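Local coordinates for protein alanine dehydrogenase (PDB 1OMO) that catalyses the NAD-dependent oxidative deamination of L-alanine to pyruvate, and the reverse reductive amination, as a homodimer, at residues 188-194 with 211-217; 198-204 with 224-230; 230-236 with 284-288. All blocks are in the same frame, centred on the assembly; numbering follows the deposited sequence.

Contact 1. Residues 188-194 with 211-217; sequences CDVLVTT and THINAIG. With NAD (nicotinamide-adenine-dinucleotide), chain D.
Leu191, Thr193 and Thr211 bury the most surface where strands 190-193 and 212-215 run side by side, parallel neighbours in the Rossmann-type NAD domain. Leu191 grips the next strand through both its N-H and its C=O: its N gives to His212 O at 2.8 Å and its O takes Asn214 N at 2.7 Å. Its CB meets Thr211 CG2 at 4.1 Å and Ile213 CG1 at 4.2 Å. Thr211 turns CG2 that way because this methyl lies anti to its N, while OG1, beside the N (chi1 -53°), bonds Glu208 O and accepts from a water at 2.8 Å. Thr193, on the same sheet face as Leu191, sets its OG1 between its own N and carbonyl carbon, so that it stands 3.4 Å from Ala215 CA; its CG2 touches Ile213 CG2. On the opposite face, with Val190, His212 and Asn214 meet helix 102-120 and Val192 meets helix 135-147. There Val190 CG1 comes to the edge of the His212 ring, and NE2 gives a 2.7 Å bond to Asn214 OD1, with the oxygen in the ring plane but the donor well above the amide plane. ND1 pairs with Thr286 OG1. A leucine in place of His212 would probably leave Asn214 OD1 and Thr286 OG1 without their ring partner and the amide less firmly fixed. Where the pairing ends the chain reaches NAD, and Gly217 lies in its binding site. Thr193 O takes two donors there, Ile216 N at 3.0 Å, nearly head-on (C=O...N 162°), and Gly217 N, which comes in at a bend.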
loop_
_atom_site.group_PDB
_atom_site.type_symbol
_atom_site.label_atom_id
_atom_site.label_comp_id
_atom_site.label_asym_id
_atom_site.label_seq_id
_atom_site.Cartn_x
_atom_site.Cartn_y
_atom_site.Cartn_z
ATOM N N CYS A 188 29.285 19.875 -18.793
ATOM C CA CYS A 188 30.016 18.869 -18.031
ATOM C C CYS A 188 29.928 17.517 -18.709
ATOM O O CYS A 188 29.321 17.404 -19.761
ATOM C CB CYS A 188 29.396 18.755 -16.636
ATOM S SG CYS A 188 27.632 18.344 -16.713
ATOM N N ASP A 189 30.514 16.483 -18.119
ATOM C CA ASP A 189 30.411 15.134 -18.706
ATOM C C ASP A 189 29.181 14.386 -18.111
ATOM O O ASP A 189 28.513 13.619 -18.799
ATOM C CB ASP A 189 31.687 14.327 -18.431
ATOM C CG ASP A 189 32.968 15.102 -18.779
ATOM O OD1 ASP A 189 33.058 15.646 -19.901
ATOM O OD2 ASP A 189 33.878 15.167 -17.921
ATOM N N VAL A 190 28.903 14.645 -16.831
ATOM C CA VAL A 190 27.791 14.051 -16.084
ATOM C C VAL A 190 27.061 15.221 -15.412
ATOM O O VAL A 190 27.656 15.970 -14.618
ATOM C CB VAL A 190 28.320 13.053 -14.994
ATOM C CG1 VAL A 190 27.159 12.499 -14.141
ATOM C CG2 VAL A 190 29.070 11.886 -15.689
ATOM N N LEU A 191 25.783 15.381 -15.753
ATOM C CA LEU A 191 24.950 16.453 -15.213
ATOM C C LEU A 191 23.827 15.837 -14.353
ATOM O O LEU A 191 23.041 15.032 -14.843
ATOM C CB LEU A 191 24.360 17.272 -16.384
ATOM C CG LEU A 191 23.334 18.391 -16.097
ATOM C CD1 LEU A 191 23.973 19.509 -15.259
ATOM C CD2 LEU A 191 22.802 18.968 -17.427
ATOM N N VAL A 192 23.785 16.217 -13.081
ATOM C CA VAL A 192 22.804 15.731 -12.112
ATOM C C VAL A 192 21.725 16.803 -11.829
ATOM O O VAL A 192 22.012 17.759 -11.116
ATOM C CB VAL A 192 23.495 15.441 -10.762
ATOM C CG1 VAL A 192 22.501 14.864 -9.781
ATOM C CG2 VAL A 192 24.694 14.532 -10.966
ATOM N N THR A 193 20.510 16.669 -12.363
ATOM C CA THR A 193 19.467 17.666 -12.084
ATOM C C THR A 193 18.639 17.161 -10.906
ATOM O O THR A 193 18.087 16.091 -10.933
ATOM C CB THR A 193 18.590 17.935 -13.304
ATOM O OG1 THR A 193 17.828 16.778 -13.596
ATOM C CG2 THR A 193 19.474 18.312 -14.537
ATOM N N THR A 194 18.525 17.968 -9.870
ATOM C CA THR A 194 17.886 17.518 -8.660
ATOM C C THR A 194 16.822 18.484 -8.107
ATOM O O THR A 194 16.500 18.475 -6.910
ATOM C CB THR A 194 19.060 17.266 -7.681
ATOM O OG1 THR A 194 18.883 16.033 -6.991
ATOM C CG2 THR A 194 19.237 18.354 -6.764
ATOM N N THR A 211 27.361 14.106 -22.967
ATOM C CA THR A 211 26.922 14.302 -21.595
ATOM C C THR A 211 25.953 13.213 -21.132
ATOM O O THR A 211 25.078 12.768 -21.886
ATOM C CB THR A 211 26.191 15.650 -21.417
ATOM O OG1 THR A 211 27.005 16.717 -21.924
ATOM C CG2 THR A 211 25.885 15.889 -19.926
ATOM N N HIS A 212 26.141 12.770 -19.892
ATOM C CA HIS A 212 25.206 11.834 -19.312
ATOM C C HIS A 212 24.430 12.617 -18.260
ATOM O O HIS A 212 25.026 13.190 -17.366
ATOM C CB HIS A 212 25.865 10.675 -18.599
ATOM C CG HIS A 212 24.900 9.943 -17.752
ATOM N ND1 HIS A 212 23.810 9.284 -18.285
ATOM C CD2 HIS A 212 24.715 9.951 -16.410
ATOM C CE1 HIS A 212 22.996 8.925 -17.313
ATOM N NE2 HIS A 212 23.523 9.321 -16.163
ATOM N N ILE A 213 23.106 12.616 -18.346
ATOM C CA ILE A 213 22.301 13.354 -17.392
ATOM C C ILE A 213 21.527 12.450 -16.430
ATOM O O ILE A 213 20.759 11.570 -16.845
ATOM C CB ILE A 213 21.266 14.250 -18.105
ATOM C CG1 ILE A 213 21.943 15.142 -19.130
ATOM C CG2 ILE A 213 20.529 15.147 -17.079
ATOM C CD1 ILE A 213 20.940 15.928 -19.961
ATOM N N ASN A 214 21.759 12.641 -15.144
ATOM C CA ASN A 214 20.986 11.898 -14.181
ATOM C C ASN A 214 19.838 12.871 -13.916
ATOM O O ASN A 214 20.048 13.904 -13.270
ATOM C CB ASN A 214 21.782 11.656 -12.903
ATOM C CG ASN A 214 22.443 10.296 -12.871
ATOM O OD1 ASN A 214 22.269 9.475 -13.769
ATOM N ND2 ASN A 214 23.210 10.057 -11.836
ATOM N N ALA A 215 18.659 12.599 -14.479
ATOM C CA ALA A 215 17.496 13.483 -14.272
ATOM C C ALA A 215 16.727 12.911 -13.081
ATOM O O ALA A 215 15.943 11.963 -13.243
ATOM C CB ALA A 215 16.632 13.499 -15.522
ATOM N N ILE A 216 16.963 13.484 -11.892
ATOM C CA ILE A 216 16.379 12.992 -10.630
ATOM C C ILE A 216 15.182 13.744 -10.027
ATOM O O ILE A 216 14.315 13.136 -9.391
ATOM C CB ILE A 216 17.470 12.944 -9.452
ATOM C CG1 ILE A 216 18.807 12.354 -9.924
ATOM C CG2 ILE A 216 16.979 12.016 -8.298
ATOM C CD1 ILE A 216 18.704 10.887 -10.326
ATOM N N GLY A 217 15.155 15.067 -10.187
ATOM C CA GLY A 217 14.124 15.872 -9.582
ATOM C C GLY A 217 12.665 15.582 -9.860
ATOM O O GLY A 217 11.852 15.595 -8.931
HETATM P PA NAD D . 15.485 19.895 -1.385
HETATM O O1A NAD D . 14.375 20.872 -1.261
HETATM O O2A NAD D . 16.441 19.705 -0.200
HETATM O O5B NAD D . 16.476 20.011 -2.702
HETATM C C5B NAD D . 16.073 20.740 -3.936
HETATM C C4B NAD D . 17.097 21.890 -4.128
HETATM O O4B NAD D . 16.647 22.522 -5.407
HETATM C C3B NAD D . 17.040 23.111 -3.094
HETATM O O3B NAD D . 18.372 23.355 -2.490
HETATM C C2B NAD D . 16.506 24.320 -3.899
HETATM O O2B NAD D . 16.841 25.602 -3.508
HETATM C C1B NAD D . 16.929 23.900 -5.341
HETATM N N9A NAD D . 16.092 24.442 -6.371
HETATM C C8A NAD D . 14.727 24.637 -6.450
HETATM N N7A NAD D . 14.336 25.153 -7.596
HETATM C C5A NAD D . 15.415 25.335 -8.346
HETATM C C6A NAD D . 15.592 25.856 -9.702
HETATM N N6A NAD D . 14.583 26.284 -10.415
HETATM N N1A NAD D . 16.902 25.873 -10.149
HETATM C C2A NAD D . 17.962 25.447 -9.422
HETATM N N3A NAD D . 17.839 24.942 -8.108
HETATM C C4A NAD D . 16.542 24.890 -7.621
HETATM O O3 NAD D . 15.096 18.352 -1.875
HETATM P PN NAD D . 15.954 16.903 -2.103
HETATM O O1N NAD D . 17.422 17.225 -2.001
HETATM O O2N NAD D . 15.301 15.817 -1.271
HETATM O O5D NAD D . 15.567 16.688 -3.730
HETATM C C5D NAD D . 14.038 16.996 -3.933
HETATM C C4D NAD D . 13.564 16.637 -5.303
HETATM O O4D NAD D . 13.917 15.161 -5.533
HETATM C C3D NAD D . 12.018 16.699 -5.514
HETATM O O3D NAD D . 11.664 16.895 -6.896
HETATM C C2D NAD D . 11.613 15.323 -4.974
HETATM O O2D NAD D . 10.264 15.020 -5.109
HETATM C C1D NAD D . 12.666 14.390 -5.741
HETATM N N1N NAD D . 13.054 13.051 -5.176
HETATM C C2N NAD D . 12.966 11.985 -6.172
HETATM C C3N NAD D . 13.517 10.728 -5.729
HETATM C C7N NAD D . 13.401 9.533 -6.852
HETATM O O7N NAD D . 13.405 8.335 -6.448
HETATM N N7N NAD D . 13.325 9.893 -8.173
HETATM C C4N NAD D . 14.121 10.462 -4.476
HETATM C C5N NAD D . 14.143 11.615 -3.591
HETATM C C6N NAD D . 13.627 12.875 -3.937
HETATM O O HOH W 1 27.103 19.390 -21.259
#

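Contact 2. Residues 198-204 with 224-230. With NA (sodium ion), chain C; NAD (nicotinamide-adenine-dinucleotide), chain D.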
loop_
_atom_site.group_PDB
_atom_site.type_symbol
_atom_site.label_atom_id
_atom_site.label_comp_id
_atom_site.label_asym_id
_atom_site.label_seq_id
_atom_site.Cartn_x
_atom_site.Cartn_y
_atom_site.Cartn_z
ATOM N N ARG A 198 8.939 22.857 -12.171
ATOM C CA ARG A 198 7.857 22.415 -13.046
ATOM C C ARG A 198 8.031 23.017 -14.452
ATOM O O ARG A 198 7.171 22.870 -15.299
ATOM C CB ARG A 198 6.486 22.787 -12.451
ATOM C CG ARG A 198 6.323 22.303 -10.984
ATOM C CD ARG A 198 4.885 22.427 -10.459
ATOM N NE ARG A 198 4.011 21.428 -11.070
ATOM C CZ ARG A 198 3.709 20.265 -10.508
ATOM N NH1 ARG A 198 2.924 19.415 -11.147
ATOM N NH2 ARG A 198 4.162 19.973 -9.289
ATOM N N LYS A 199 9.151 23.704 -14.675
ATOM C CA LYS A 199 9.502 24.281 -15.974
ATOM C C LYS A 199 10.982 24.015 -16.194
ATOM O O LYS A 199 11.747 23.869 -15.240
ATOM C CB LYS A 199 9.243 25.786 -16.038
ATOM C CG LYS A 199 10.033 26.609 -15.051
ATOM C CD LYS A 199 9.763 28.105 -15.280
ATOM C CE LYS A 199 10.564 28.981 -14.332
ATOM N NZ LYS A 199 11.349 30.028 -15.088
ATOM N N PRO A 200 11.407 23.957 -17.456
ATOM C CA PRO A 200 12.817 23.693 -17.774
ATOM C C PRO A 200 13.826 24.547 -17.029
ATOM O O PRO A 200 13.698 25.765 -16.951
ATOM C CB PRO A 200 12.880 23.911 -19.287
ATOM C CG PRO A 200 11.480 23.490 -19.735
ATOM C CD PRO A 200 10.605 24.140 -18.682
ATOM N N VAL A 201 14.822 23.884 -16.461
ATOM C CA VAL A 201 15.892 24.567 -15.754
ATOM C C VAL A 201 17.213 24.422 -16.535
ATOM O O VAL A 201 18.206 25.072 -16.237
ATOM C CB VAL A 201 16.070 23.991 -14.344
ATOM C CG1 VAL A 201 17.447 24.339 -13.847
ATOM C CG2 VAL A 201 14.989 24.557 -13.395
ATOM N N VAL A 202 17.220 23.549 -17.528
ATOM C CA VAL A 202 18.415 23.331 -18.328
ATOM C C VAL A 202 18.040 23.512 -19.788
ATOM O O VAL A 202 17.081 22.903 -20.269
ATOM C CB VAL A 202 19.001 21.891 -18.119
ATOM C CG1 VAL A 202 20.156 21.623 -19.100
ATOM C CG2 VAL A 202 19.492 21.755 -16.710
ATOM N N LYS A 203 18.794 24.348 -20.487
ATOM C CA LYS A 203 18.530 24.594 -21.906
ATOM C C LYS A 203 19.264 23.611 -22.790
ATOM O O LYS A 203 20.382 23.227 -22.486
ATOM C CB LYS A 203 18.933 26.028 -22.277
ATOM C CG LYS A 203 17.920 27.055 -21.822
ATOM C CD LYS A 203 18.317 28.524 -22.104
ATOM C CE LYS A 203 17.096 29.425 -21.825
ATOM N NZ LYS A 203 17.339 30.904 -21.698
ATOM N N ALA A 204 18.644 23.201 -23.888
ATOM C CA ALA A 204 19.299 22.262 -24.797
ATOM C C ALA A 204 20.650 22.773 -25.288
ATOM O O ALA A 204 21.642 22.063 -25.241
ATOM C CB ALA A 204 18.396 21.935 -25.998
ATOM N N GLN A 224 9.049 18.733 -14.290
ATOM C CA GLN A 224 9.873 18.701 -15.497
ATOM C C GLN A 224 11.107 19.602 -15.361
ATOM O O GLN A 224 10.956 20.795 -15.092
ATOM C CB GLN A 224 9.039 19.189 -16.667
ATOM C CG GLN A 224 9.835 19.495 -17.941
ATOM C CD GLN A 224 9.004 20.297 -18.942
ATOM O OE1 GLN A 224 8.578 21.419 -18.655
ATOM N NE2 GLN A 224 8.756 19.724 -20.100
ATOM N N GLU A 225 12.314 19.066 -15.554
ATOM C CA GLU A 225 13.525 19.896 -15.424
ATOM C C GLU A 225 14.299 20.166 -16.714
ATOM O O GLU A 225 15.154 21.078 -16.762
ATOM C CB GLU A 225 14.527 19.274 -14.457
ATOM C CG GLU A 225 13.993 18.897 -13.115
ATOM C CD GLU A 225 15.087 18.266 -12.259
ATOM O OE1 GLU A 225 15.279 17.035 -12.322
ATOM O OE2 GLU A 225 15.775 19.008 -11.542
ATOM N N LEU A 226 14.011 19.387 -17.751
ATOM C CA LEU A 226 14.751 19.508 -18.988
ATOM C C LEU A 226 14.004 20.045 -20.167
ATOM O O LEU A 226 12.850 19.693 -20.391
ATOM C CB LEU A 226 15.328 18.141 -19.374
ATOM C CG LEU A 226 16.757 17.770 -18.937
ATOM C CD1 LEU A 226 17.030 18.196 -17.530
ATOM C CD2 LEU A 226 16.970 16.283 -19.109
ATOM N N ASP A 227 14.702 20.916 -20.900
ATOM C CA ASP A 227 14.234 21.497 -22.151
ATOM C C ASP A 227 13.847 20.236 -22.884
ATOM O O ASP A 227 14.643 19.325 -22.967
ATOM C CB ASP A 227 15.423 22.149 -22.911
ATOM C CG ASP A 227 15.010 22.848 -24.233
ATOM O OD1 ASP A 227 13.955 22.525 -24.809
ATOM O OD2 ASP A 227 15.763 23.724 -24.711
ATOM N N VAL A 228 12.644 20.175 -23.423
ATOM C CA VAL A 228 12.232 18.987 -24.144
ATOM C C VAL A 228 13.152 18.688 -25.341
ATOM O O VAL A 228 13.299 17.529 -25.737
ATOM C CB VAL A 228 10.773 19.127 -24.589
ATOM C CG1 VAL A 228 10.405 18.023 -25.500
ATOM C CG2 VAL A 228 9.860 19.058 -23.365
ATOM N N GLU A 229 13.798 19.705 -25.914
ATOM C CA GLU A 229 14.682 19.459 -27.064
ATOM C C GLU A 229 15.861 18.552 -26.682
ATOM O O GLU A 229 16.488 17.950 -27.552
ATOM C CB GLU A 229 15.230 20.781 -27.639
ATOM C CG GLU A 229 14.205 21.665 -28.393
ATOM C CD GLU A 229 13.690 21.041 -29.699
ATOM O OE1 GLU A 229 14.495 20.430 -30.425
ATOM O OE2 GLU A 229 12.487 21.181 -30.020
ATOM N N ILE A 230 16.187 18.486 -25.391
ATOM C CA ILE A 230 17.271 17.615 -24.935
ATOM C C ILE A 230 16.756 16.185 -25.060
ATOM O O ILE A 230 17.479 15.303 -25.496
ATOM C CB ILE A 230 17.636 17.868 -23.433
ATOM C CG1 ILE A 230 18.115 19.303 -23.243
ATOM C CG2 ILE A 230 18.706 16.911 -22.963
ATOM C CD1 ILE A 230 18.323 19.706 -21.767
HETATM NA NA NA C . 13.994 15.382 -13.535
HETATM P PA NAD D . 15.485 19.895 -1.385
HETATM O O1A NAD D . 14.375 20.872 -1.261
HETATM O O2A NAD D . 16.441 19.705 -0.200
HETATM O O5B NAD D . 16.476 20.011 -2.702
HETATM C C5B NAD D . 16.073 20.740 -3.936
HETATM C C4B NAD D . 17.097 21.890 -4.128
HETATM O O4B NAD D . 16.647 22.522 -5.407
HETATM C C3B NAD D . 17.040 23.111 -3.094
HETATM O O3B NAD D . 18.372 23.355 -2.490
HETATM C C2B NAD D . 16.506 24.320 -3.899
HETATM O O2B NAD D . 16.841 25.602 -3.508
HETATM C C1B NAD D . 16.929 23.900 -5.341
HETATM N N9A NAD D . 16.092 24.442 -6.371
HETATM C C8A NAD D . 14.727 24.637 -6.450
HETATM N N7A NAD D . 14.336 25.153 -7.596
HETATM C C5A NAD D . 15.415 25.335 -8.346
HETATM C C6A NAD D . 15.592 25.856 -9.702
HETATM N N6A NAD D . 14.583 26.284 -10.415
HETATM N N1A NAD D . 16.902 25.873 -10.149
HETATM C C2A NAD D . 17.962 25.447 -9.422
HETATM N N3A NAD D . 17.839 24.942 -8.108
HETATM C C4A NAD D . 16.542 24.890 -7.621
HETATM O O3 NAD D . 15.096 18.352 -1.875
HETATM P PN NAD D . 15.954 16.903 -2.103
HETATM O O1N NAD D . 17.422 17.225 -2.001
HETATM O O2N NAD D . 15.301 15.817 -1.271
HETATM O O5D NAD D . 15.567 16.688 -3.730
HETATM C C5D NAD D . 14.038 16.996 -3.933
HETATM C C4D NAD D . 13.564 16.637 -5.303
HETATM O O4D NAD D . 13.917 15.161 -5.533
HETATM C C3D NAD D . 12.018 16.699 -5.514
HETATM O O3D NAD D . 11.664 16.895 -6.896
HETATM C C2D NAD D . 11.613 15.323 -4.974
HETATM O O2D NAD D . 10.264 15.020 -5.109
HETATM C C1D NAD D . 12.666 14.390 -5.741
HETATM N N1N NAD D . 13.054 13.051 -5.176
HETATM C C2N NAD D . 12.966 11.985 -6.172
HETATM C C3N NAD D . 13.517 10.728 -5.729
HETATM C C7N NAD D . 13.401 9.533 -6.852
HETATM O O7N NAD D . 13.405 8.335 -6.448
HETATM N N7N NAD D . 13.325 9.893 -8.173
HETATM C C4N NAD D . 14.121 10.462 -4.476
HETATM C C5N NAD D . 14.143 11.615 -3.591
HETATM C C6N NAD D . 13.627 12.875 -3.937
#
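Gln224 lies against Pro200: its extended side chain crosses the ring at a slant and sets OE1 3.4 Å from Pro200 CD. Glu225 follows and works in two directions. Its carbonyl O takes Val201 N at 2.8 Å, almost straight at the hydrogen (170°) though well above the carbonyl plane, and also receives a weak bond from Val202 N. Its side chain starts away from 198-204, and OE1 binds the sodium ion at 2.4 Å, a site that also includes Ala218 and Glu249; OE2 accepts from Thr195 N. Leu226 turns its CD1 back to Val202 CB, and its N is bonded to Glu249 OE2. Asp227 has its own backbone pairing, N to Val202 O at 3.2 Å, and its CG stands anti to its N (chi1 -178°), which carries the carboxylate across to Ala204. There OD2 takes Ala204 N at 3.0 Å on its anti side, while OD1 takes Glu229 N at 3.0 Å from above the carboxylate plane. One carboxylate thus ties the loop and the helix start together, and two N-H groups fix its rotation. Glu229 lays CB on Ala204 CB before its chain bends off to Lys232. Ile230 closes the walk: CG1 packs on Ala204 CA at 3.5 Å, and CD1 touches Val202 CG1, the two side chains crossing at about a right angle. From the same loop as Ala204, Val201 CG2 lies 3.5 Å from NAD N6A, the adenine amino group. The arrangement is that of an N-capped helix, with Asp227 as the N-cap of helix 228-232, set beside a sodium site and the adenine end of a Rossmann-fold NAD pocket.

Contact 3. Residues 230-236 with 284-288; sequences ILKKAKI and EITIF
The Glu284 carboxylate meets Lys235 through both oxygens: NZ stands 3.1 Å from OE1, on that oxygen's syn lone pair, and makes a second, weak bond to OE2. The lysine reaches it with CG anti to its N (chi1 172°) and a bend at chi3, which also draws CE to 3.3 Å from OE2. Neither charge relies on the salt bridge alone, since NZ also bonds Gly278 O and OE1 accepts from Glu280 N and Ser281 N. Beside this salt bridge the backbones pair in parallel, Lys235 N to Ile285 O and Ile287 N to Lys235 O, each at 2.9 Å. Thr286, on the same face as Lys235, adds a CA-H...O contact to Lys235 O. The other face is apolar. Ile287 CD1 is wedged among Leu231 CD2 at 3.5 Å, Ala234 CB at 3.9 Å and Ile230 CG2, the isoleucine side chain meeting those of Leu231 and Ile230 at about right angles. Ala234 CB also rests on Ile285 CG2 at 3.7 Å, and the Lys233 and Ile285 side chains cross at a slant, Lys233 CE coming to 3.4 Å from Ile285 CD1. A water accepts from Ile285 N. This is the packing of an alpha/beta domain: the short helix 228-232 leads by a short turn into strand 234-238, and its Ile230 and Leu231 pack on Ile287 of strand 285-289 in the parallel Rossmann-type sheet.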
loop_
_atom_site.group_PDB
_atom_site.type_symbol
_atom_site.label_atom_id
_atom_site.label_comp_id
_atom_site.label_asym_id
_atom_site.label_seq_id
_atom_site.Cartn_x
_atom_site.Cartn_y
_atom_site.Cartn_z
ATOM N N ILE A 230 16.187 18.486 -25.391
ATOM C CA ILE A 230 17.271 17.615 -24.935
ATOM C C ILE A 230 16.756 16.185 -25.060
ATOM O O ILE A 230 17.479 15.303 -25.496
ATOM C CB ILE A 230 17.636 17.868 -23.433
ATOM C CG1 ILE A 230 18.115 19.303 -23.243
ATOM C CG2 ILE A 230 18.706 16.911 -22.963
ATOM C CD1 ILE A 230 18.323 19.706 -21.767
ATOM N N LEU A 231 15.495 15.966 -24.693
ATOM C CA LEU A 231 14.895 14.635 -24.754
ATOM C C LEU A 231 14.897 14.071 -26.168
ATOM O O LEU A 231 15.265 12.907 -26.382
ATOM C CB LEU A 231 13.459 14.653 -24.190
ATOM C CG LEU A 231 13.282 14.994 -22.703
ATOM C CD1 LEU A 231 11.781 14.868 -22.294
ATOM C CD2 LEU A 231 14.154 14.064 -21.872
ATOM N N LYS A 232 14.496 14.896 -27.127
ATOM C CA LYS A 232 14.440 14.487 -28.542
ATOM C C LYS A 232 15.767 13.968 -29.104
ATOM O O LYS A 232 15.813 13.085 -29.954
ATOM C CB LYS A 232 14.028 15.679 -29.410
ATOM C CG LYS A 232 12.665 16.212 -29.140
ATOM C CD LYS A 232 12.423 17.387 -30.041
ATOM C CE LYS A 232 11.068 17.985 -29.806
ATOM N NZ LYS A 232 10.807 19.108 -30.749
ATOM N N LYS A 233 16.838 14.559 -28.604
ATOM C CA LYS A 233 18.207 14.309 -29.047
ATOM C C LYS A 233 18.988 13.298 -28.205
ATOM O O LYS A 233 20.190 13.106 -28.430
ATOM C CB LYS A 233 18.913 15.688 -29.060
ATOM C CG LYS A 233 20.406 15.746 -28.781
ATOM C CD LYS A 233 20.940 17.221 -28.734
ATOM C CE LYS A 233 20.502 17.961 -27.477
ATOM N NZ LYS A 233 21.441 19.104 -27.094
ATOM N N ALA A 234 18.313 12.619 -27.276
ATOM C CA ALA A 234 19.044 11.728 -26.383
ATOM C C ALA A 234 18.564 10.291 -26.304
ATOM O O ALA A 234 17.452 9.959 -26.712
ATOM C CB ALA A 234 19.057 12.348 -24.942
ATOM N N LYS A 235 19.442 9.429 -25.795
ATOM C CA LYS A 235 19.096 8.047 -25.552
ATOM C C LYS A 235 18.566 8.094 -24.094
ATOM O O LYS A 235 19.318 8.316 -23.122
ATOM C CB LYS A 235 20.329 7.154 -25.655
ATOM C CG LYS A 235 20.068 5.728 -25.216
ATOM C CD LYS A 235 21.290 4.826 -25.451
ATOM C CE LYS A 235 21.491 4.505 -26.939
ATOM N NZ LYS A 235 22.820 3.859 -27.243
ATOM N N ILE A 236 17.263 7.926 -23.953
ATOM C CA ILE A 236 16.624 7.992 -22.644
ATOM C C ILE A 236 16.528 6.612 -21.990
ATOM O O ILE A 236 16.030 5.666 -22.570
ATOM C CB ILE A 236 15.198 8.580 -22.779
ATOM C CG1 ILE A 236 15.243 9.900 -23.553
ATOM C CG2 ILE A 236 14.577 8.818 -21.383
ATOM C CD1 ILE A 236 13.845 10.410 -23.943
ATOM N N GLU A 284 26.759 10.667 -28.331
ATOM C CA GLU A 284 25.413 10.710 -27.783
ATOM C C GLU A 284 25.210 11.303 -26.407
ATOM O O GLU A 284 26.099 11.317 -25.541
ATOM C CB GLU A 284 24.766 9.319 -27.841
ATOM C CG GLU A 284 25.437 8.219 -27.047
ATOM C CD GLU A 284 24.717 6.887 -27.237
ATOM O OE1 GLU A 284 25.231 5.830 -26.819
ATOM O OE2 GLU A 284 23.615 6.908 -27.812
ATOM N N ILE A 285 24.014 11.841 -26.231
ATOM C CA ILE A 285 23.630 12.399 -24.947
ATOM C C ILE A 285 22.779 11.330 -24.294
ATOM O O ILE A 285 21.800 10.904 -24.890
ATOM C CB ILE A 285 22.757 13.663 -25.099
ATOM C CG1 ILE A 285 23.620 14.782 -25.691
ATOM C CG2 ILE A 285 22.125 14.019 -23.706
ATOM C CD1 ILE A 285 22.898 16.131 -25.931
ATOM N N THR A 286 23.156 10.877 -23.101
ATOM C CA THR A 286 22.350 9.864 -22.414
ATOM C C THR A 286 21.597 10.481 -21.247
ATOM O O THR A 286 22.045 11.475 -20.653
ATOM C CB THR A 286 23.219 8.645 -21.903
ATOM O OG1 THR A 286 24.361 9.130 -21.178
ATOM C CG2 THR A 286 23.660 7.756 -23.068
ATOM N N ILE A 287 20.434 9.899 -20.952
ATOM C CA ILE A 287 19.615 10.350 -19.854
ATOM C C ILE A 287 19.074 9.191 -19.026
ATOM O O ILE A 287 18.547 8.236 -19.555
ATOM C CB ILE A 287 18.362 11.169 -20.303
ATOM C CG1 ILE A 287 18.736 12.527 -20.890
ATOM C CG2 ILE A 287 17.472 11.426 -19.054
ATOM C CD1 ILE A 287 17.527 13.281 -21.500
ATOM N N PHE A 288 19.234 9.294 -17.710
ATOM C CA PHE A 288 18.655 8.325 -16.810
ATOM C C PHE A 288 17.494 9.085 -16.102
ATOM O O PHE A 288 17.722 10.011 -15.329
ATOM C CB PHE A 288 19.657 7.834 -15.756
ATOM C CG PHE A 288 19.009 7.033 -14.642
ATOM C CD1 PHE A 288 19.174 7.392 -13.311
ATOM C CD2 PHE A 288 18.246 5.910 -14.933
ATOM C CE1 PHE A 288 18.590 6.639 -12.285
ATOM C CE2 PHE A 288 17.668 5.157 -13.924
ATOM C CZ PHE A 288 17.837 5.514 -12.590
HETATM O O HOH W 2 22.222 11.783 -28.438
#

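How the contacts relate
From the N terminus, strand 190-193 leaves the sheet into a long loop that contact 1 closes when the chain returns as strand 212-215. Residues 198-204 lie within that loop but pair with 224-230 beyond it, so contacts 1 and 2 cross; Glu225 of contact 2 reaches back to Thr193 of contact 1, close to the sodium ion and NAD. Contact 3 follows in series, starting at Ile230, the residue it shares with contact 2, and closing a long excursion when strand 285-289 enters. That strand slots between 212-215 and 234-238, with Ile213 bonded to Thr286 and Phe288, making contacts 1 and 3 parts of one parallel sheet.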